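Local coordinates for protein PppA (Pseudomonas aeruginosa, PDB 6JKV) that probably acts as a manganese-dependent PP2C-family serine/threonine protein phosphatase and is a key regulatory component of the type VI secretion system, at residues G139-L151 with C212-R226. Residues are numbered along the deposited sequence; the frame is centred on the assembly and turned at random.
Sequences GDSRLYRLRGGVL and CSDGLNKTADDSELR
Over one face of the Tyr-144 ring lies Leu-225, its CD1 4.0 Å from Tyr-144 CZ, while the sulfur of Cys-212 sits at the ring edge and the carboxylate of Asp-222 stands almost perpendicular to the ring. The phenol suits this border between core and surface: its carbons pack on leucine and cysteine, and its OH makes a weak hydrogen bond to Asp-222 OD1 (2.9 Å). Tyr-144 OH in turn accepts from Arg-142 NH1 at 2.8 Å, with the oxygen in the guanidinium plane, so the hydroxyl relays between arginine and aspartate, whose charges probably attract at longer range. The amide of Asn-217 stacks over one face of the guanidinium that the long, extended Arg-142 chain carries, the planes 12° apart, and Arg-142 NH2 forms a salt bridge with Asp-157.

At the far end, Arg-226 bends at chi2 and chi3 (78°), which turns NH1 onto Gly-149 O, 2.8 Å away and in the guanidinium plane. Gly-149, with positive phi, belongs to the type I' turn of the hairpin. Leu-151 reaches back to the helix, its CB 3.8 Å from Arg-226 CB and its CD2 against Leu-225 CB.

Near the metal site, one water accepts from Asp-214 N and is also bonded to Asp-140 OD1 and Ser-141 OG, the latter also hydrogen-bonded to Thr-122. Asp-214 OD1 binds manganese together with Asp-61 and Asp-252. Asp-214 OD2 lies 3.4 Å from Asp-140 OD2, two acceptors without a hydrogen bond; its salt bridge with Lys-218 NZ, the hydrogen bond in it weak, may ease this closeness.

Paired backbone bonds between Arg-142 and Cys-212 join strands 142-147 and 208-212 in one antiparallel sheet of the PP2C fold. The start of helix 222-229 (residues 222-226) crosses strand 142-147 at -54°, with helix 234-247 packed against Leu-225 and strand 120-129 of the second sheet meeting Leu-143.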
ATOM      1  N   GLY A 139      -1.088  -8.013  -3.507  1.00 17.81           N
ATOM      2  CA  GLY A 139      -2.150  -7.350  -4.280  1.00 17.93           C
ATOM      3  C   GLY A 139      -1.590  -6.372  -5.296  1.00 17.68           C
ATOM      4  O   GLY A 139      -0.423  -6.517  -5.697  1.00 17.44           O
ATOM      5  N   ASP A 140      -2.417  -5.426  -5.732  1.00 18.22           N
ATOM      6  CA  ASP A 140      -2.093  -4.476  -6.827  1.00 18.58           C
ATOM      7  C   ASP A 140      -1.973  -3.057  -6.262  1.00 18.64           C
ATOM      8  O   ASP A 140      -2.084  -2.091  -7.044  1.00 18.16           O
ATOM      9  CB  ASP A 140      -3.141  -4.541  -7.938  1.00 19.60           C
ATOM     10  CG  ASP A 140      -4.558  -4.250  -7.467  1.00 19.20           C
ATOM     11  OD1 ASP A 140      -4.735  -3.957  -6.276  1.00 17.68           O
ATOM     12  OD2 ASP A 140      -5.478  -4.332  -8.295  1.00 21.26           O
ATOM     13  N   SER A 141      -1.795  -2.932  -4.947  1.00 17.65           N
ATOM     14  CA  SER A 141      -1.342  -1.679  -4.302  1.00 16.46           C
ATOM     15  C   SER A 141       0.184  -1.628  -4.409  1.00 16.39           C
ATOM     16  O   SER A 141       0.831  -2.691  -4.258  1.00 17.37           O
ATOM     17  CB  SER A 141      -1.819  -1.587  -2.884  1.00 15.95           C
ATOM     18  OG  SER A 141      -3.230  -1.442  -2.814  1.00 14.79           O
ATOM     19  N   ARG A 142       0.729  -0.453  -4.704  1.00 15.08           N
ATOM     20  CA  ARG A 142       2.123  -0.324  -5.174  1.00 16.13           C
ATOM     21  C   ARG A 142       2.952   0.491  -4.183  1.00 16.13           C
ATOM     22  O   ARG A 142       2.400   1.355  -3.446  1.00 16.43           O
ATOM     23  CB  ARG A 142       2.156   0.299  -6.570  1.00 16.28           C
ATOM     24  CG  ARG A 142       1.616  -0.622  -7.649  1.00 17.27           C
ATOM     25  CD  ARG A 142       1.411   0.109  -8.953  1.00 17.90           C
ATOM     26  NE  ARG A 142       0.895  -0.770  -9.992  1.00 19.74           N
ATOM     27  CZ  ARG A 142       1.035  -0.560 -11.294  1.00 21.54           C
ATOM     28  NH1 ARG A 142       1.695   0.498 -11.733  1.00 22.54           N
ATOM     29  NH2 ARG A 142       0.521  -1.418 -12.155  1.00 22.66           N
ATOM     30  N   LEU A 143       4.246   0.182  -4.160  1.00 16.23           N
ATOM     31  CA  LEU A 143       5.299   1.066  -3.626  1.00 15.83           C
ATOM     32  C   LEU A 143       6.227   1.467  -4.772  1.00 16.00           C
ATOM     33  O   LEU A 143       6.719   0.569  -5.498  1.00 15.05           O
ATOM     34  CB  LEU A 143       6.084   0.353  -2.533  1.00 16.00           C
ATOM     35  CG  LEU A 143       7.360   1.079  -2.131  1.00 16.45           C
ATOM     36  CD1 LEU A 143       7.032   2.265  -1.234  1.00 16.15           C
ATOM     37  CD2 LEU A 143       8.332   0.130  -1.466  1.00 17.42           C
ATOM     38  N   TYR A 144       6.447   2.773  -4.906  1.00 15.89           N
ATOM     39  CA  TYR A 144       7.444   3.370  -5.818  1.00 16.78           C
ATOM     40  C   TYR A 144       8.532   4.066  -5.002  1.00 16.99           C
ATOM     41  O   TYR A 144       8.261   4.536  -3.889  1.00 16.77           O
ATOM     42  CB  TYR A 144       6.806   4.407  -6.736  1.00 17.16           C
ATOM     43  CG  TYR A 144       5.804   3.892  -7.735  1.00 18.48           C
ATOM     44  CD1 TYR A 144       4.474   3.720  -7.383  1.00 18.23           C
ATOM     45  CD2 TYR A 144       6.170   3.640  -9.044  1.00 18.63           C
ATOM     46  CE1 TYR A 144       3.542   3.283  -8.309  1.00 18.57           C
ATOM     47  CE2 TYR A 144       5.250   3.208  -9.980  1.00 19.20           C
ATOM     48  CZ  TYR A 144       3.930   3.032  -9.611  1.00 18.75           C
ATOM     49  OH  TYR A 144       3.003   2.623 -10.530  1.00 19.96           O
ATOM     50  N   ARG A 145       9.729   4.144  -5.569  1.00 17.66           N
ATOM     51  CA  ARG A 145      10.817   4.975  -5.007  1.00 18.40           C
ATOM     52  C   ARG A 145      11.188   6.056  -6.017  1.00 20.03           C
ATOM     53  O   ARG A 145      11.414   5.722  -7.182  1.00 23.14           O
ATOM     54  CB  ARG A 145      12.031   4.121  -4.649  1.00 18.73           C
ATOM     55  CG  ARG A 145      13.272   4.952  -4.352  1.00 18.73           C
ATOM     56  CD  ARG A 145      14.441   4.134  -3.870  1.00 19.27           C
ATOM     57  NE  ARG A 145      14.895   3.217  -4.897  1.00 19.77           N
ATOM     58  CZ  ARG A 145      15.808   2.274  -4.712  1.00 20.58           C
ATOM     59  NH1 ARG A 145      16.369   2.119  -3.524  1.00 20.98           N
ATOM     60  NH2 ARG A 145      16.125   1.469  -5.709  1.00 21.10           N
ATOM     61  N   LEU A 146      11.232   7.307  -5.567  1.00 19.32           N
ATOM     62  CA  LEU A 146      11.809   8.426  -6.340  1.00 19.00           C
ATOM     63  C   LEU A 146      13.213   8.698  -5.808  1.00 19.24           C
ATOM     64  O   LEU A 146      13.355   9.033  -4.616  1.00 19.73           O
ATOM     65  CB  LEU A 146      10.923   9.664  -6.207  1.00 19.04           C
ATOM     66  CG  LEU A 146      11.355  10.856  -7.054  1.00 19.57           C
ATOM     67  CD1 LEU A 146      10.960  10.637  -8.503  1.00 20.66           C
ATOM     68  CD2 LEU A 146      10.749  12.143  -6.528  1.00 19.24           C
ATOM     69  N   ARG A 147      14.211   8.552  -6.672  1.00 19.26           N
ATOM     70  CA  ARG A 147      15.623   8.833  -6.350  1.00 20.00           C
ATOM     71  C   ARG A 147      16.252   9.587  -7.521  1.00 20.89           C
ATOM     72  O   ARG A 147      16.128   9.125  -8.660  1.00 19.44           O
ATOM     73  CB  ARG A 147      16.363   7.527  -6.066  1.00 20.97           C
ATOM     74  CG  ARG A 147      17.860   7.696  -5.861  1.00 22.02           C
ATOM     75  CD  ARG A 147      18.496   6.354  -5.551  1.00 21.75           C
ATOM     76  NE  ARG A 147      18.283   5.939  -4.173  1.00 21.42           N
ATOM     77  CZ  ARG A 147      18.704   4.787  -3.649  1.00 20.29           C
ATOM     78  NH1 ARG A 147      19.352   3.912  -4.395  1.00 20.73           N
ATOM     79  NH2 ARG A 147      18.477   4.511  -2.379  1.00 19.33           N
ATOM     80  N   GLY A 148      16.898  10.716  -7.230  1.00 22.45           N
ATOM     81  CA  GLY A 148      17.526  11.578  -8.248  1.00 23.63           C
ATOM     82  C   GLY A 148      16.550  11.993  -9.336  1.00 23.80           C
ATOM     83  O   GLY A 148      16.959  12.055 -10.502  1.00 26.07           O
ATOM     84  N   GLY A 149      15.291  12.255  -8.980  1.00 23.24           N
ATOM     85  CA  GLY A 149      14.250  12.645  -9.948  1.00 23.35           C
ATOM     86  C   GLY A 149      13.810  11.503 -10.852  1.00 23.17           C
ATOM     87  O   GLY A 149      13.089  11.775 -11.824  1.00 22.36           O
ATOM     88  N   VAL A 150      14.205  10.261 -10.549  1.00 23.32           N
ATOM     89  CA  VAL A 150      13.829   9.062 -11.353  1.00 23.31           C
ATOM     90  C   VAL A 150      12.910   8.177 -10.515  1.00 21.24           C
ATOM     91  O   VAL A 150      13.292   7.820  -9.383  1.00 20.40           O
ATOM     92  CB  VAL A 150      15.063   8.276 -11.829  1.00 24.24           C
ATOM     93  CG1 VAL A 150      14.645   7.055 -12.631  1.00 24.63           C
ATOM     94  CG2 VAL A 150      16.016   9.156 -12.631  1.00 25.46           C
ATOM     95  N   LEU A 151      11.743   7.837 -11.063  1.00 21.42           N
ATOM     96  CA  LEU A 151      10.757   6.963 -10.384  1.00 21.03           C
ATOM     97  C   LEU A 151      11.006   5.500 -10.750  1.00 20.76           C
ATOM     98  O   LEU A 151      11.295   5.204 -11.909  1.00 22.39           O
ATOM     99  CB  LEU A 151       9.338   7.373 -10.775  1.00 21.28           C
ATOM    100  CG  LEU A 151       8.240   6.686  -9.974  1.00 20.26           C
ATOM    101  CD1 LEU A 151       8.235   7.199  -8.546  1.00 19.68           C
ATOM    102  CD2 LEU A 151       6.886   6.905 -10.629  1.00 21.04           C
ATOM    103  N   CYS A 212       0.488   3.445  -2.696  1.00 15.88           N
ATOM    104  CA  CYS A 212      -0.811   3.855  -3.273  1.00 16.81           C
ATOM    105  C   CYS A 212      -1.667   2.638  -3.596  1.00 16.72           C
ATOM    106  O   CYS A 212      -1.129   1.526  -3.778  1.00 15.84           O
ATOM    107  CB  CYS A 212      -0.625   4.740  -4.504  1.00 17.78           C
ATOM    108  SG  CYS A 212       0.060   3.913  -5.965  1.00 17.12           S
ATOM    109  N   SER A 213      -2.974   2.861  -3.620  1.00 15.87           N
ATOM    110  CA  SER A 213      -3.952   1.895  -4.146  1.00 16.77           C
ATOM    111  C   SER A 213      -4.022   2.084  -5.657  1.00 17.36           C
ATOM    112  O   SER A 213      -3.546   3.129  -6.152  1.00 16.94           O
ATOM    113  CB  SER A 213      -5.289   2.051  -3.487  1.00 17.39           C
ATOM    114  OG  SER A 213      -5.872   3.314  -3.782  1.00 18.40           O
ATOM    115  N   ASP A 214      -4.593   1.107  -6.356  1.00 19.35           N
ATOM    116  CA  ASP A 214      -4.657   1.110  -7.839  1.00 19.60           C
ATOM    117  C   ASP A 214      -5.466   2.321  -8.321  1.00 19.94           C
ATOM    118  O   ASP A 214      -5.281   2.727  -9.469  1.00 19.84           O
ATOM    119  CB  ASP A 214      -5.212  -0.209  -8.377  1.00 20.12           C
ATOM    120  CG  ASP A 214      -6.601  -0.547  -7.866  1.00 20.55           C
ATOM    121  OD1 ASP A 214      -7.035   0.074  -6.869  1.00 20.25           O
ATOM    122  OD2 ASP A 214      -7.239  -1.426  -8.470  1.00 18.89           O
ATOM    123  N   GLY A 215      -6.311   2.896  -7.462  1.00 20.21           N
ATOM    124  CA  GLY A 215      -7.122   4.078  -7.801  1.00 20.53           C
ATOM    125  C   GLY A 215      -6.283   5.251  -8.270  1.00 19.67           C
ATOM    126  O   GLY A 215      -6.804   6.054  -9.080  1.00 18.84           O
ATOM    127  N   LEU A 216      -5.030   5.352  -7.813  1.00 18.59           N
ATOM    128  CA  LEU A 216      -4.117   6.444  -8.238  1.00 19.36           C
ATOM    129  C   LEU A 216      -3.482   6.101  -9.587  1.00 20.43           C
ATOM    130  O   LEU A 216      -3.628   6.922 -10.532  1.00 20.29           O
ATOM    131  CB  LEU A 216      -3.052   6.695  -7.170  1.00 18.33           C
ATOM    132  CG  LEU A 216      -1.973   7.705  -7.554  1.00 18.77           C
ATOM    133  CD1 LEU A 216      -2.579   9.065  -7.891  1.00 19.13           C
ATOM    134  CD2 LEU A 216      -0.956   7.837  -6.441  1.00 18.47           C
ATOM    135  N   ASN A 217      -2.783   4.965  -9.686  1.00 20.19           N
ATOM    136  CA  ASN A 217      -2.048   4.633 -10.939  1.00 21.40           C
ATOM    137  C   ASN A 217      -3.055   4.358 -12.058  1.00 22.46           C
ATOM    138  O   ASN A 217      -2.669   4.423 -13.237  1.00 22.96           O
ATOM    139  CB  ASN A 217      -1.034   3.500 -10.781  1.00 21.51           C
ATOM    140  CG  ASN A 217      -1.548   2.316  -9.999  1.00 21.62           C
ATOM    141  OD1 ASN A 217      -1.608   2.352  -8.771  1.00 21.52           O
ATOM    142  ND2 ASN A 217      -1.856   1.238 -10.700  1.00 22.40           N
ATOM    143  N   LYS A 218      -4.317   4.114 -11.718  1.00 21.83           N
ATOM    144  CA  LYS A 218      -5.376   3.928 -12.737  1.00 23.24           C
ATOM    145  C   LYS A 218      -5.711   5.267 -13.399  1.00 23.41           C
ATOM    146  O   LYS A 218      -6.208   5.246 -14.536  1.00 24.55           O
ATOM    147  CB  LYS A 218      -6.621   3.320 -12.096  1.00 24.19           C
ATOM    148  CG  LYS A 218      -7.288   2.242 -12.931  1.00 25.39           C
ATOM    149  CD  LYS A 218      -8.723   2.012 -12.527  1.00 26.50           C
ATOM    150  CE  LYS A 218      -8.861   1.516 -11.101  1.00 25.91           C
ATOM    151  NZ  LYS A 218      -8.208   0.202 -10.929  1.00 26.04           N
ATOM    152  N   THR A 219      -5.433   6.389 -12.734  1.00 22.44           N
ATOM    153  CA  THR A 219      -5.807   7.743 -13.213  1.00 23.49           C
ATOM    154  C   THR A 219      -4.584   8.612 -13.539  1.00 24.23           C
ATOM    155  O   THR A 219      -4.776   9.730 -14.059  1.00 25.10           O
ATOM    156  CB  THR A 219      -6.680   8.458 -12.181  1.00 23.77           C
ATOM    157  OG1 THR A 219      -6.069   8.368 -10.892  1.00 23.29           O
ATOM    158  CG2 THR A 219      -8.074   7.879 -12.109  1.00 24.50           C
ATOM    159  N   ALA A 220      -3.370   8.150 -13.247  1.00 24.16           N
ATOM    160  CA  ALA A 220      -2.121   8.862 -13.601  1.00 23.64           C
ATOM    161  C   ALA A 220      -1.029   7.840 -13.910  1.00 23.03           C
ATOM    162  O   ALA A 220      -0.837   6.896 -13.121  1.00 21.38           O
ATOM    163  CB  ALA A 220      -1.703   9.779 -12.483  1.00 22.45           C
ATOM    164  N   ASP A 221      -0.341   8.019 -15.031  1.00 24.23           N
ATOM    165  CA  ASP A 221       0.741   7.092 -15.441  1.00 24.48           C
ATOM    166  C   ASP A 221       1.994   7.452 -14.643  1.00 22.76           C
ATOM    167  O   ASP A 221       1.997   8.498 -13.969  1.00 22.31           O
ATOM    168  CB  ASP A 221       0.941   7.094 -16.962  1.00 26.18           C
ATOM    169  CG  ASP A 221       1.475   8.404 -17.514  1.00 27.76           C
ATOM    170  OD1 ASP A 221       2.544   8.825 -17.052  1.00 29.41           O
ATOM    171  OD2 ASP A 221       0.819   8.998 -18.394  1.00 29.75           O
ATOM    172  N   ASP A 222       3.017   6.610 -14.745  1.00 22.00           N
ATOM    173  CA  ASP A 222       4.232   6.676 -13.898  1.00 21.54           C
ATOM    174  C   ASP A 222       5.010   7.978 -14.114  1.00 21.96           C
ATOM    175  O   ASP A 222       5.651   8.428 -13.149  1.00 20.51           O
ATOM    176  CB  ASP A 222       5.124   5.466 -14.143  1.00 21.79           C
ATOM    177  CG  ASP A 222       4.609   4.227 -13.436  1.00 22.14           C
ATOM    178  OD1 ASP A 222       3.546   4.321 -12.766  1.00 21.20           O
ATOM    179  OD2 ASP A 222       5.281   3.179 -13.543  1.00 22.60           O
ATOM    180  N   SER A 223       4.978   8.558 -15.318  1.00 23.10           N
ATOM    181  CA  SER A 223       5.709   9.815 -15.612  1.00 23.58           C
ATOM    182  C   SER A 223       5.038  10.980 -14.880  1.00 22.90           C
ATOM    183  O   SER A 223       5.757  11.871 -14.379  1.00 23.26           O
ATOM    184  CB  SER A 223       5.837  10.070 -17.095  1.00 25.19           C
ATOM    185  OG  SER A 223       4.569  10.209 -17.709  1.00 25.61           O
ATOM    186  N   GLU A 224       3.709  10.970 -14.799  1.00 21.92           N
ATOM    187  CA  GLU A 224       2.956  12.002 -14.044  1.00 22.81           C
ATOM    188  C   GLU A 224       3.169  11.787 -12.546  1.00 21.58           C
ATOM    189  O   GLU A 224       3.311  12.778 -11.832  1.00 22.30           O
ATOM    190  CB  GLU A 224       1.480  11.979 -14.431  1.00 23.93           C
ATOM    191  CG  GLU A 224       1.251  12.386 -15.876  1.00 24.46           C
ATOM    192  CD  GLU A 224      -0.119  12.029 -16.407  1.00 25.55           C
ATOM    193  OE1 GLU A 224      -0.695  11.051 -15.917  1.00 25.38           O
ATOM    194  OE2 GLU A 224      -0.618  12.752 -17.292  1.00 26.41           O
ATOM    195  N   LEU A 225       3.220  10.537 -12.081  1.00 20.95           N
ATOM    196  CA  LEU A 225       3.535  10.257 -10.658  1.00 20.11           C
ATOM    197  C   LEU A 225       4.914  10.840 -10.334  1.00 20.43           C
ATOM    198  O   LEU A 225       5.043  11.514  -9.299  1.00 20.91           O
ATOM    199  CB  LEU A 225       3.493   8.751 -10.381  1.00 19.31           C
ATOM    200  CG  LEU A 225       2.137   8.061 -10.536  1.00 18.96           C
ATOM    201  CD1 LEU A 225       2.269   6.588 -10.181  1.00 18.36           C
ATOM    202  CD2 LEU A 225       1.059   8.718  -9.690  1.00 18.16           C
ATOM    203  N   ARG A 226       5.902  10.609 -11.198  1.00 20.92           N
ATOM    204  CA  ARG A 226       7.271  11.149 -11.022  1.00 20.81           C
ATOM    205  C   ARG A 226       7.221  12.683 -10.950  1.00 21.03           C
ATOM    206  O   ARG A 226       7.933  13.264 -10.103  1.00 19.44           O
ATOM    207  CB  ARG A 226       8.167  10.693 -12.177  1.00 21.34           C
ATOM    208  CG  ARG A 226       9.623  11.107 -12.030  1.00 22.10           C
ATOM    209  CD  ARG A 226      10.124  11.800 -13.281  1.00 23.60           C
ATOM    210  NE  ARG A 226       9.671  13.184 -13.336  1.00 24.80           N
ATOM    211  CZ  ARG A 226      10.334  14.221 -12.836  1.00 25.50           C
ATOM    212  NH1 ARG A 226      11.508  14.039 -12.250  1.00 24.79           N
ATOM    213  NH2 ARG A 226       9.834  15.443 -12.930  1.00 26.83           N
TER
HETATM  214  O   HOH W   1      -4.831  -1.341  -5.001  1.00 27.04           O